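PDB 3ORQ: N5-Carboxyaminoimidazole ribonucleotide synthetase from Staphylococcus aureus subsp. aureus, which catalyses the ATP-dependent conversion of 5-aminoimidazole ribonucleotide and bicarbonate to N5-carboxyaminoimidazole ribonucleotide. Local coordinates for residues 222-230 / 362-373; 231-240 / 258-268. All blocks are in the same frame, centred on the assembly; numbering follows the deposited sequence.

Interaction 1: 222-230 / 362-373; sequences LFKTIVPAR and VNQTEQDMYAKF
K224 and R230 both converge on E366, and this salt-bridge network fastens helix 362-372 alongside strand 222-227 of the large antiparallel sheet that runs from the ATP-grasp domain into the C-terminal domain. Helix and strand run nearly antiparallel, at 167°, with their axes 10.0 Å apart. The closely packed part is the buried inner side. There E366 carries its CG anti to the backbone N (chi1 -176°); this and the extended chain beyond CG bring the carboxylate to the strand. K224 NZ bonds to E366 OE1 at 2.8 Å on that oxygen's anti lone pair; the lysine also pairs with E216 on the adjoining strand 207-218, so two carboxylates share one ammonium group. I226 lies between the charges and the helix start: its CD1 sits against one face of the R230 guanidinium, and its CG2 is modelled 3.2 Å from V362 CG1, doubtfully short. F223 and K224 both face E216 as a classic beta bulge. The F223 ring turns its edge to the face of F373, offset edge-to-face, F223 CE1 lying 3.9 Å from F373 CD2. Y370 adds a looser touch at the edge of F223, while its hydroxyl is bonded to E216.

The outer side, where R230 and N363 approach solvent, is held by polar bonds more than by packing. The arginine meets E366 end-on, NH2 to OE1 and NH1 to OE2 each at 2.9 Å, both from above the carboxylate plane, and NH2 has a second partner in E214. R230 NH1 also donates to N363 OD1, again at 2.9 Å: the oxygen lies close to the guanidinium plane, whereas the nitrogen sits 45° out of the amide carbonyl plane.

Interaction 2: 231-240 / 258-268; sequences IDKTAEAKEQ and FFIDSNNQLYV. With ADP (adenosine-5'-diphosphate), chain D.
K233 NZ is gripped from two sides of the contact: it donates to the N264 carbonyl O at 3.0 Å, nearly along the C=O axis, and makes a salt bridge to E236 OE1 at 2.9 Å on the syn side, tilted 24° out of the carboxylate plane. K233 is the N-cap residue of helix 234-245, and the bend in its chain at chi2 (-61°) helps carry the amine to the turn. E236 reaches out extended, and its carbon chain packs on L266, with E236 CG 3.5 Å from L266 CD2. The partner is a beta hairpin, strands 252-261 and 266-272 at the margin of the ATP-grasp sheet, closed by a type I turn from D261 to N264. L266 inserts between E236, A237 and Q240, while F258 packs against the helix with Q240 CB at its ring edge and A237 CB 3.9 Å from its CZ. Q240 OE1 is held by the backbone N of K124. Before the helix, I231 and I260 meet tip to tip, CD1 to CD1 at 3.6 Å. F259, between F258 and I260, points to the other side of the hairpin, its CZ 3.6 Å from N7 of ADP.

Overall arrangement
R230 ends one segment of interaction 1 and I231 begins one of interaction 2, so strand 221-227 leads directly into helix 234-245; beyond this join the two contacts do not touch, and their centres lie about 20 Å apart. Both build on the same antiparallel sheet: interaction 2 lies at the hairpin that includes edge strand 266-272, and interaction 1 brings in the C-terminal helix further across. Along the chain, interaction 2 is nested within the loop closed by interaction 1. Only interaction 2 touches ADP, through F259. In interaction 1 the F223 side chain is about 10 Å from the nucleotide and about 12 Å from the magnesium ion.

Interaction 1: 222-230 / 362-373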
loop_
_atom_site.group_PDB
_atom_site.type_symbol
_atom_site.label_atom_id
_atom_site.label_comp_id
_atom_site.label_asym_id
_atom_site.label_seq_id
_atom_site.Cartn_x
_atom_site.Cartn_y
_atom_site.Cartn_z
ATOM N N LEU A 222 -1.271 15.595 -17.474
ATOM C CA LEU A 222 -2.413 14.944 -16.842
ATOM C C LEU A 222 -2.827 15.710 -15.586
ATOM O O LEU A 222 -2.000 16.058 -14.788
ATOM C CB LEU A 222 -2.125 13.459 -16.519
ATOM C CG LEU A 222 -3.285 12.742 -15.805
ATOM C CD1 LEU A 222 -4.598 12.769 -16.659
ATOM C CD2 LEU A 222 -2.908 11.305 -15.436
ATOM N N PHE A 223 -4.118 15.986 -15.452
ATOM C CA PHE A 223 -4.642 16.836 -14.393
ATOM C C PHE A 223 -5.609 16.050 -13.547
ATOM O O PHE A 223 -5.520 16.082 -12.325
ATOM C CB PHE A 223 -5.392 17.970 -15.058
ATOM C CG PHE A 223 -6.153 18.871 -14.139
ATOM C CD1 PHE A 223 -5.511 19.555 -13.105
ATOM C CD2 PHE A 223 -7.493 19.170 -14.424
ATOM C CE1 PHE A 223 -6.217 20.453 -12.305
ATOM C CE2 PHE A 223 -8.212 20.080 -13.637
ATOM C CZ PHE A 223 -7.579 20.721 -12.573
ATOM N N LYS A 224 -6.519 15.333 -14.202
ATOM C CA LYS A 224 -7.634 14.671 -13.531
ATOM C C LYS A 224 -7.959 13.367 -14.226
ATOM O O LYS A 224 -8.052 13.336 -15.429
ATOM C CB LYS A 224 -8.886 15.558 -13.527
ATOM C CG LYS A 224 -10.132 14.885 -12.929
ATOM C CD LYS A 224 -11.203 15.888 -12.620
ATOM C CE LYS A 224 -11.392 16.861 -13.831
ATOM N NZ LYS A 224 -12.100 16.218 -15.011
ATOM N N THR A 225 -8.114 12.296 -13.453
ATOM C CA THR A 225 -8.576 10.989 -13.967
ATOM C C THR A 225 -9.806 10.598 -13.204
ATOM O O THR A 225 -9.810 10.648 -11.964
ATOM C CB THR A 225 -7.488 9.909 -13.788
ATOM O OG1 THR A 225 -6.337 10.296 -14.568
ATOM C CG2 THR A 225 -8.000 8.492 -14.176
ATOM N N ILE A 226 -10.861 10.240 -13.939
ATOM C CA ILE A 226 -12.126 9.802 -13.328
ATOM C C ILE A 226 -12.422 8.381 -13.714
ATOM O O ILE A 226 -12.301 8.016 -14.873
ATOM C CB ILE A 226 -13.312 10.651 -13.819
ATOM C CG1 ILE A 226 -13.169 12.077 -13.287
ATOM C CG2 ILE A 226 -14.653 9.967 -13.433
ATOM C CD1 ILE A 226 -14.325 12.977 -13.630
ATOM N N VAL A 227 -12.821 7.570 -12.741
ATOM C CA VAL A 227 -13.107 6.194 -12.997
ATOM C C VAL A 227 -14.379 5.876 -12.243
ATOM O O VAL A 227 -14.453 6.141 -11.034
ATOM C CB VAL A 227 -11.949 5.269 -12.492
ATOM C CG1 VAL A 227 -12.205 3.829 -12.871
ATOM C CG2 VAL A 227 -10.598 5.717 -13.082
ATOM N N PRO A 228 -15.362 5.248 -12.919
ATOM C CA PRO A 228 -15.264 4.751 -14.290
ATOM C C PRO A 228 -15.457 5.861 -15.302
ATOM O O PRO A 228 -16.226 6.813 -15.035
ATOM C CB PRO A 228 -16.432 3.742 -14.382
ATOM C CG PRO A 228 -17.455 4.232 -13.429
ATOM C CD PRO A 228 -16.678 4.940 -12.315
ATOM N N ALA A 229 -14.765 5.758 -16.441
ATOM C CA ALA A 229 -14.917 6.744 -17.528
ATOM C C ALA A 229 -16.421 6.923 -17.886
ATOM O O ALA A 229 -17.152 5.946 -18.089
ATOM C CB ALA A 229 -14.119 6.320 -18.738
ATOM N N ARG A 230 -16.881 8.171 -17.905
ATOM C CA ARG A 230 -18.288 8.482 -18.202
ATOM C C ARG A 230 -18.707 8.317 -19.688
ATOM O O ARG A 230 -19.788 8.728 -20.080
ATOM C CB ARG A 230 -18.649 9.889 -17.701
ATOM C CG ARG A 230 -18.585 10.028 -16.183
ATOM C CD ARG A 230 -18.533 11.478 -15.748
ATOM N NE ARG A 230 -17.428 12.247 -16.329
ATOM C CZ ARG A 230 -17.005 13.411 -15.843
ATOM N NH1 ARG A 230 -17.586 13.907 -14.767
ATOM N NH2 ARG A 230 -16.007 14.082 -16.418
ATOM N N VAL A 362 -19.295 11.011 -8.562
ATOM C CA VAL A 362 -18.160 11.486 -9.344
ATOM C C VAL A 362 -18.394 12.889 -9.900
ATOM O O VAL A 362 -17.518 13.747 -9.835
ATOM C CB VAL A 362 -17.851 10.488 -10.483
ATOM C CG1 VAL A 362 -16.889 11.071 -11.406
ATOM C CG2 VAL A 362 -17.296 9.111 -9.904
ATOM N N ASN A 363 -19.574 13.130 -10.459
ATOM C CA ASN A 363 -19.836 14.426 -11.095
ATOM C C ASN A 363 -19.741 15.587 -10.112
ATOM O O ASN A 363 -19.163 16.613 -10.429
ATOM C CB ASN A 363 -21.142 14.411 -11.881
ATOM C CG ASN A 363 -21.056 13.514 -13.121
ATOM O OD1 ASN A 363 -19.999 12.973 -13.433
ATOM N ND2 ASN A 363 -22.159 13.336 -13.803
ATOM N N GLN A 364 -20.238 15.374 -8.899
ATOM C CA GLN A 364 -20.113 16.345 -7.838
ATOM C C GLN A 364 -18.661 16.509 -7.390
ATOM O O GLN A 364 -18.137 17.633 -7.376
ATOM C CB GLN A 364 -20.965 15.950 -6.649
ATOM C CG GLN A 364 -20.889 16.968 -5.522
ATOM C CD GLN A 364 -21.355 18.353 -5.963
ATOM O OE1 GLN A 364 -22.543 18.577 -6.175
ATOM N NE2 GLN A 364 -20.420 19.278 -6.108
ATOM N N THR A 365 -18.009 15.395 -7.029
ATOM C CA THR A 365 -16.598 15.439 -6.679
ATOM C C THR A 365 -15.790 16.182 -7.744
ATOM O O THR A 365 -14.908 16.972 -7.410
ATOM C CB THR A 365 -15.994 14.044 -6.517
ATOM O OG1 THR A 365 -16.634 13.369 -5.424
ATOM C CG2 THR A 365 -14.479 14.162 -6.278
ATOM N N GLU A 366 -16.097 15.934 -9.017
ATOM C CA GLU A 366 -15.413 16.630 -10.104
ATOM C C GLU A 366 -15.549 18.150 -9.949
ATOM O O GLU A 366 -14.555 18.879 -10.089
ATOM C CB GLU A 366 -15.935 16.200 -11.481
ATOM C CG GLU A 366 -15.153 16.869 -12.607
ATOM C CD GLU A 366 -15.689 16.554 -13.977
ATOM O OE1 GLU A 366 -14.872 16.222 -14.856
ATOM O OE2 GLU A 366 -16.914 16.656 -14.189
ATOM N N GLN A 367 -16.767 18.610 -9.648
ATOM C CA GLN A 367 -17.017 20.042 -9.421
ATOM C C GLN A 367 -16.183 20.546 -8.266
ATOM O O GLN A 367 -15.501 21.558 -8.394
ATOM C CB GLN A 367 -18.504 20.325 -9.118
ATOM C CG GLN A 367 -19.410 20.320 -10.336
ATOM C CD GLN A 367 -18.850 21.171 -11.480
ATOM O OE1 GLN A 367 -18.565 20.658 -12.552
ATOM N NE2 GLN A 367 -18.670 22.463 -11.239
ATOM N N ASP A 368 -16.259 19.822 -7.146
ATOM C CA ASP A 368 -15.512 20.140 -5.926
ATOM C C ASP A 368 -14.048 20.424 -6.221
ATOM O O ASP A 368 -13.498 21.405 -5.723
ATOM C CB ASP A 368 -15.605 18.997 -4.906
ATOM C CG ASP A 368 -17.018 18.788 -4.365
ATOM O OD1 ASP A 368 -17.908 19.609 -4.685
ATOM O OD2 ASP A 368 -17.228 17.788 -3.608
HETATM N N MSE A 369 -13.443 19.554 -7.034
HETATM C CA MSE A 369 -12.036 19.645 -7.431
HETATM C C MSE A 369 -11.767 20.827 -8.386
HETATM O O MSE A 369 -10.706 21.453 -8.318
HETATM C CB MSE A 369 -11.570 18.324 -8.093
HETATM C CG MSE A 369 -11.554 17.053 -7.188
HETATM SE SE MSE A 369 -10.501 17.418 -5.610
HETATM C CE MSE A 369 -11.901 17.713 -4.303
ATOM N N TYR A 370 -12.687 21.117 -9.299
ATOM C CA TYR A 370 -12.493 22.264 -10.199
ATOM C C TYR A 370 -12.348 23.544 -9.384
ATOM O O TYR A 370 -11.432 24.331 -9.599
ATOM C CB TYR A 370 -13.658 22.424 -11.153
ATOM C CG TYR A 370 -13.584 21.572 -12.393
ATOM C CD1 TYR A 370 -12.376 21.397 -13.071
ATOM C CD2 TYR A 370 -14.731 20.964 -12.902
ATOM C CE1 TYR A 370 -12.305 20.621 -14.220
ATOM C CE2 TYR A 370 -14.676 20.186 -14.060
ATOM C CZ TYR A 370 -13.459 20.023 -14.712
ATOM O OH TYR A 370 -13.400 19.269 -15.848
ATOM N N ALA A 371 -13.247 23.711 -8.420
ATOM C CA ALA A 371 -13.220 24.852 -7.529
ATOM C C ALA A 371 -11.947 24.844 -6.679
ATOM O O ALA A 371 -11.376 25.888 -6.399
ATOM C CB ALA A 371 -14.457 24.853 -6.650
ATOM N N LYS A 372 -11.488 23.666 -6.285
ATOM C CA LYS A 372 -10.318 23.605 -5.417
ATOM C C LYS A 372 -9.011 23.952 -6.144
ATOM O O LYS A 372 -8.169 24.632 -5.581
ATOM C CB LYS A 372 -10.228 22.253 -4.699
ATOM C CG LYS A 372 -9.720 22.381 -3.298
ATOM C CD LYS A 372 -10.833 22.716 -2.312
ATOM C CE LYS A 372 -10.218 23.398 -1.089
ATOM N NZ LYS A 372 -11.177 23.726 0.020
ATOM N N PHE A 373 -8.863 23.507 -7.392
ATOM C CA PHE A 373 -7.626 23.742 -8.147
ATOM C C PHE A 373 -7.612 25.065 -8.906
ATOM O O PHE A 373 -6.685 25.319 -9.658
ATOM C CB PHE A 373 -7.295 22.564 -9.081
ATOM C CG PHE A 373 -6.709 21.364 -8.356
ATOM C CD1 PHE A 373 -7.498 20.597 -7.487
ATOM C CD2 PHE A 373 -5.379 20.984 -8.542
ATOM C CE1 PHE A 373 -6.958 19.485 -6.820
ATOM C CE2 PHE A 373 -4.845 19.857 -7.842
ATOM C CZ PHE A 373 -5.642 19.133 -6.986
#

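Interaction 2: 231-240 / 258-268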
loop_
_atom_site.group_PDB
_atom_site.type_symbol
_atom_site.label_atom_id
_atom_site.label_comp_id
_atom_site.label_asym_id
_atom_site.label_seq_id
_atom_site.Cartn_x
_atom_site.Cartn_y
_atom_site.Cartn_z
ATOM N N ILE A 231 -17.858 7.702 -20.498
ATOM C CA ILE A 231 -18.204 7.360 -21.866
ATOM C C ILE A 231 -17.864 5.879 -22.129
ATOM O O ILE A 231 -16.788 5.399 -21.783
ATOM C CB ILE A 231 -17.503 8.304 -22.835
ATOM C CG1 ILE A 231 -17.644 7.834 -24.272
ATOM C CG2 ILE A 231 -16.037 8.481 -22.474
ATOM C CD1 ILE A 231 -17.115 8.858 -25.247
ATOM N N ASP A 232 -18.796 5.153 -22.736
ATOM C CA ASP A 232 -18.641 3.717 -22.903
ATOM C C ASP A 232 -17.768 3.380 -24.099
ATOM O O ASP A 232 -18.240 3.383 -25.235
ATOM C CB ASP A 232 -20.016 3.063 -23.038
ATOM C CG ASP A 232 -19.936 1.549 -23.150
ATOM O OD1 ASP A 232 -19.015 0.931 -22.543
ATOM O OD2 ASP A 232 -20.817 0.979 -23.846
ATOM N N LYS A 233 -16.498 3.088 -23.849
ATOM C CA LYS A 233 -15.567 2.720 -24.916
ATOM C C LYS A 233 -14.743 1.479 -24.576
ATOM O O LYS A 233 -13.848 1.090 -25.338
ATOM C CB LYS A 233 -14.649 3.907 -25.259
ATOM C CG LYS A 233 -15.270 5.020 -26.130
ATOM C CD LYS A 233 -15.704 4.444 -27.490
ATOM C CE LYS A 233 -16.210 5.547 -28.415
ATOM N NZ LYS A 233 -16.539 5.006 -29.770
ATOM N N THR A 234 -15.048 0.846 -23.437
ATOM C CA THR A 234 -14.283 -0.318 -22.957
ATOM C C THR A 234 -14.086 -1.379 -24.043
ATOM O O THR A 234 -12.946 -1.745 -24.378
ATOM C CB THR A 234 -14.959 -0.958 -21.727
ATOM O OG1 THR A 234 -14.972 -0.013 -20.663
ATOM C CG2 THR A 234 -14.257 -2.200 -21.270
ATOM N N ALA A 235 -15.195 -1.859 -24.603
ATOM C CA ALA A 235 -15.132 -2.904 -25.590
ATOM C C ALA A 235 -14.277 -2.495 -26.813
ATOM O O ALA A 235 -13.440 -3.276 -27.278
ATOM C CB ALA A 235 -16.580 -3.348 -26.009
ATOM N N GLU A 236 -14.478 -1.284 -27.329
ATOM C CA GLU A 236 -13.702 -0.862 -28.500
ATOM C C GLU A 236 -12.204 -0.665 -28.129
ATOM O O GLU A 236 -11.278 -1.014 -28.888
ATOM C CB GLU A 236 -14.310 0.388 -29.131
ATOM C CG GLU A 236 -13.667 0.784 -30.463
ATOM C CD GLU A 236 -14.307 2.021 -31.119
ATOM O OE1 GLU A 236 -15.305 2.559 -30.586
ATOM O OE2 GLU A 236 -13.808 2.443 -32.181
ATOM N N ALA A 237 -11.984 -0.146 -26.921
ATOM C CA ALA A 237 -10.637 -0.025 -26.387
ATOM C C ALA A 237 -9.963 -1.389 -26.269
ATOM O O ALA A 237 -8.807 -1.534 -26.602
ATOM C CB ALA A 237 -10.626 0.735 -25.048
ATOM N N LYS A 238 -10.704 -2.401 -25.872
ATOM C CA LYS A 238 -10.064 -3.717 -25.771
ATOM C C LYS A 238 -9.696 -4.270 -27.140
ATOM O O LYS A 238 -8.635 -4.882 -27.306
ATOM C CB LYS A 238 -10.911 -4.704 -24.995
ATOM C CG LYS A 238 -10.919 -4.429 -23.519
ATOM C CD LYS A 238 -11.838 -5.460 -22.790
ATOM C CE LYS A 238 -12.013 -5.094 -21.329
ATOM N NZ LYS A 238 -12.781 -6.133 -20.560
ATOM N N GLU A 239 -10.561 -4.030 -28.124
ATOM C CA GLU A 239 -10.311 -4.509 -29.486
ATOM C C GLU A 239 -8.999 -3.932 -29.981
ATOM O O GLU A 239 -8.227 -4.633 -30.624
ATOM C CB GLU A 239 -11.461 -4.138 -30.442
ATOM C CG GLU A 239 -12.779 -4.914 -30.215
ATOM C CD GLU A 239 -14.022 -4.316 -30.972
ATOM O OE1 GLU A 239 -13.960 -3.184 -31.502
ATOM O OE2 GLU A 239 -15.077 -4.980 -31.018
ATOM N N GLN A 240 -8.746 -2.647 -29.696
ATOM C CA GLN A 240 -7.517 -2.048 -30.149
ATOM C C GLN A 240 -6.320 -2.678 -29.441
ATOM O O GLN A 240 -5.290 -2.926 -30.067
ATOM C CB GLN A 240 -7.541 -0.539 -29.966
ATOM C CG GLN A 240 -8.721 0.127 -30.634
ATOM C CD GLN A 240 -8.647 0.019 -32.162
ATOM O OE1 GLN A 240 -7.725 0.558 -32.774
ATOM N NE2 GLN A 240 -9.607 -0.708 -32.772
ATOM N N PHE A 258 -6.049 6.955 -25.529
ATOM C CA PHE A 258 -6.924 7.110 -26.694
ATOM C C PHE A 258 -7.542 8.506 -26.772
ATOM O O PHE A 258 -7.783 9.144 -25.758
ATOM C CB PHE A 258 -8.114 6.136 -26.665
ATOM C CG PHE A 258 -7.748 4.687 -26.569
ATOM C CD1 PHE A 258 -7.399 4.128 -25.349
ATOM C CD2 PHE A 258 -7.840 3.859 -27.682
ATOM C CE1 PHE A 258 -7.096 2.765 -25.249
ATOM C CE2 PHE A 258 -7.540 2.521 -27.608
ATOM C CZ PHE A 258 -7.171 1.960 -26.370
ATOM N N PHE A 259 -7.852 8.929 -27.997
ATOM C CA PHE A 259 -8.662 10.102 -28.224
ATOM C C PHE A 259 -10.074 9.700 -28.653
ATOM O O PHE A 259 -10.262 8.757 -29.428
ATOM C CB PHE A 259 -8.042 10.984 -29.325
ATOM C CG PHE A 259 -6.689 11.520 -28.996
ATOM C CD1 PHE A 259 -6.315 11.765 -27.674
ATOM C CD2 PHE A 259 -5.777 11.789 -30.011
ATOM C CE1 PHE A 259 -5.043 12.273 -27.358
ATOM C CE2 PHE A 259 -4.499 12.300 -29.714
ATOM C CZ PHE A 259 -4.139 12.558 -28.374
ATOM N N ILE A 260 -11.073 10.413 -28.167
ATOM C CA ILE A 260 -12.363 10.314 -28.825
ATOM C C ILE A 260 -12.799 11.659 -29.485
ATOM O O ILE A 260 -12.819 12.710 -28.830
ATOM C CB ILE A 260 -13.446 9.672 -27.928
ATOM C CG1 ILE A 260 -14.451 10.712 -27.487
ATOM C CG2 ILE A 260 -12.861 8.772 -26.737
ATOM C CD1 ILE A 260 -15.775 10.500 -28.149
ATOM N N ASP A 261 -13.115 11.596 -30.784
ATOM C CA ASP A 261 -13.633 12.720 -31.623
ATOM C C ASP A 261 -14.744 13.575 -31.066
ATOM O O ASP A 261 -15.444 13.176 -30.153
ATOM C CB ASP A 261 -14.233 12.155 -32.939
ATOM C CG ASP A 261 -13.305 12.302 -34.088
ATOM O OD1 ASP A 261 -12.139 12.709 -33.851
ATOM O OD2 ASP A 261 -13.726 12.041 -35.226
ATOM N N SER A 262 -14.962 14.725 -31.707
ATOM C CA SER A 262 -16.240 15.440 -31.602
ATOM C C SER A 262 -17.389 14.548 -32.101
ATOM O O SER A 262 -18.545 14.719 -31.708
ATOM C CB SER A 262 -16.187 16.730 -32.407
ATOM O OG SER A 262 -15.848 16.462 -33.756
ATOM N N ASN A 263 -17.033 13.578 -32.944
ATOM C CA ASN A 263 -17.983 12.622 -33.516
ATOM C C ASN A 263 -17.959 11.215 -32.920
ATOM O O ASN A 263 -18.389 10.249 -33.561
ATOM C CB ASN A 263 -17.807 12.558 -35.031
ATOM C CG ASN A 263 -18.702 13.536 -35.745
ATOM O OD1 ASN A 263 -19.798 13.175 -36.180
ATOM N ND2 ASN A 263 -18.268 14.791 -35.832
ATOM N N ASN A 264 -17.454 11.109 -31.691
ATOM C CA ASN A 264 -17.409 9.845 -30.941
ATOM C C ASN A 264 -16.515 8.764 -31.550
ATOM O O ASN A 264 -16.657 7.583 -31.234
ATOM C CB ASN A 264 -18.815 9.304 -30.691
ATOM C CG ASN A 264 -19.086 9.058 -29.233
ATOM O OD1 ASN A 264 -18.929 9.962 -28.407
ATOM N ND2 ASN A 264 -19.528 7.842 -28.901
ATOM N N GLN A 265 -15.594 9.176 -32.418
ATOM C CA GLN A 265 -14.618 8.266 -33.015
ATOM C C GLN A 265 -13.351 8.031 -32.154
ATOM O O GLN A 265 -12.720 8.997 -31.686
ATOM C CB GLN A 265 -14.201 8.796 -34.370
ATOM C CG GLN A 265 -13.447 7.822 -35.220
ATOM C CD GLN A 265 -13.844 7.946 -36.666
ATOM O OE1 GLN A 265 -14.923 7.486 -37.059
ATOM N NE2 GLN A 265 -12.989 8.590 -37.472
ATOM N N LEU A 266 -12.980 6.754 -32.006
ATOM C CA LEU A 266 -11.850 6.334 -31.169
ATOM C C LEU A 266 -10.570 6.268 -31.975
ATOM O O LEU A 266 -10.536 5.622 -33.016
ATOM C CB LEU A 266 -12.104 4.954 -30.528
ATOM C CG LEU A 266 -11.179 4.487 -29.378
ATOM C CD1 LEU A 266 -11.432 5.305 -28.118
ATOM C CD2 LEU A 266 -11.268 2.985 -29.048
ATOM N N TYR A 267 -9.528 6.950 -31.509
ATOM C CA TYR A 267 -8.186 6.733 -32.043
ATOM C C TYR A 267 -7.214 6.343 -30.911
ATOM O O TYR A 267 -7.286 6.885 -29.793
ATOM C CB TYR A 267 -7.607 7.982 -32.718
ATOM C CG TYR A 267 -8.447 8.716 -33.768
ATOM C CD1 TYR A 267 -9.628 9.383 -33.419
ATOM C CD2 TYR A 267 -8.007 8.817 -35.089
ATOM C CE1 TYR A 267 -10.345 10.077 -34.347
ATOM C CE2 TYR A 267 -8.715 9.519 -36.008
ATOM C CZ TYR A 267 -9.883 10.147 -35.637
ATOM O OH TYR A 267 -10.618 10.843 -36.573
ATOM N N VAL A 268 -6.281 5.445 -31.220
ATOM C CA VAL A 268 -5.142 5.222 -30.355
ATOM C C VAL A 268 -4.196 6.407 -30.489
ATOM O O VAL A 268 -3.787 6.734 -31.606
ATOM C CB VAL A 268 -4.408 3.943 -30.769
ATOM C CG1 VAL A 268 -3.388 3.549 -29.739
ATOM C CG2 VAL A 268 -5.395 2.829 -30.970
HETATM P PB ADP D . 2.945 13.471 -24.180
HETATM O O1B ADP D . 3.552 12.197 -24.710
HETATM O O2B ADP D . 1.917 13.383 -23.086
HETATM O O3B ADP D . 3.997 14.513 -23.915
HETATM P PA ADP D . 0.865 13.471 -26.120
HETATM O O1A ADP D . 1.230 13.166 -27.552
HETATM O O2A ADP D . 0.301 12.364 -25.266
HETATM O O3A ADP D . 2.144 14.150 -25.398
HETATM O "O5'" ADP D . -0.171 14.695 -26.052
HETATM C "C5'" ADP D . -0.470 15.350 -24.831
HETATM C "C4'" ADP D . -1.843 15.989 -24.946
HETATM O "O4'" ADP D . -1.887 16.931 -26.049
HETATM C "C3'" ADP D . -2.954 14.971 -25.216
HETATM O "O3'" ADP D . -3.506 14.381 -24.033
HETATM C "C2'" ADP D . -3.989 15.813 -25.946
HETATM O "O2'" ADP D . -4.890 16.402 -25.026
HETATM C "C1'" ADP D . -3.180 16.882 -26.673
HETATM N N9 ADP D . -3.019 16.348 -28.043
HETATM C C8 ADP D . -1.959 15.637 -28.482
HETATM N N7 ADP D . -2.116 15.247 -29.771
HETATM C C5 ADP D . -3.315 15.749 -30.163
HETATM C C6 ADP D . -4.095 15.726 -31.428
HETATM N N6 ADP D . -3.592 15.069 -32.509
HETATM N N1 ADP D . -5.297 16.349 -31.426
HETATM C C2 ADP D . -5.788 16.984 -30.335
HETATM N N3 ADP D . -5.135 17.048 -29.149
HETATM C C4 ADP D . -3.914 16.457 -29.023
#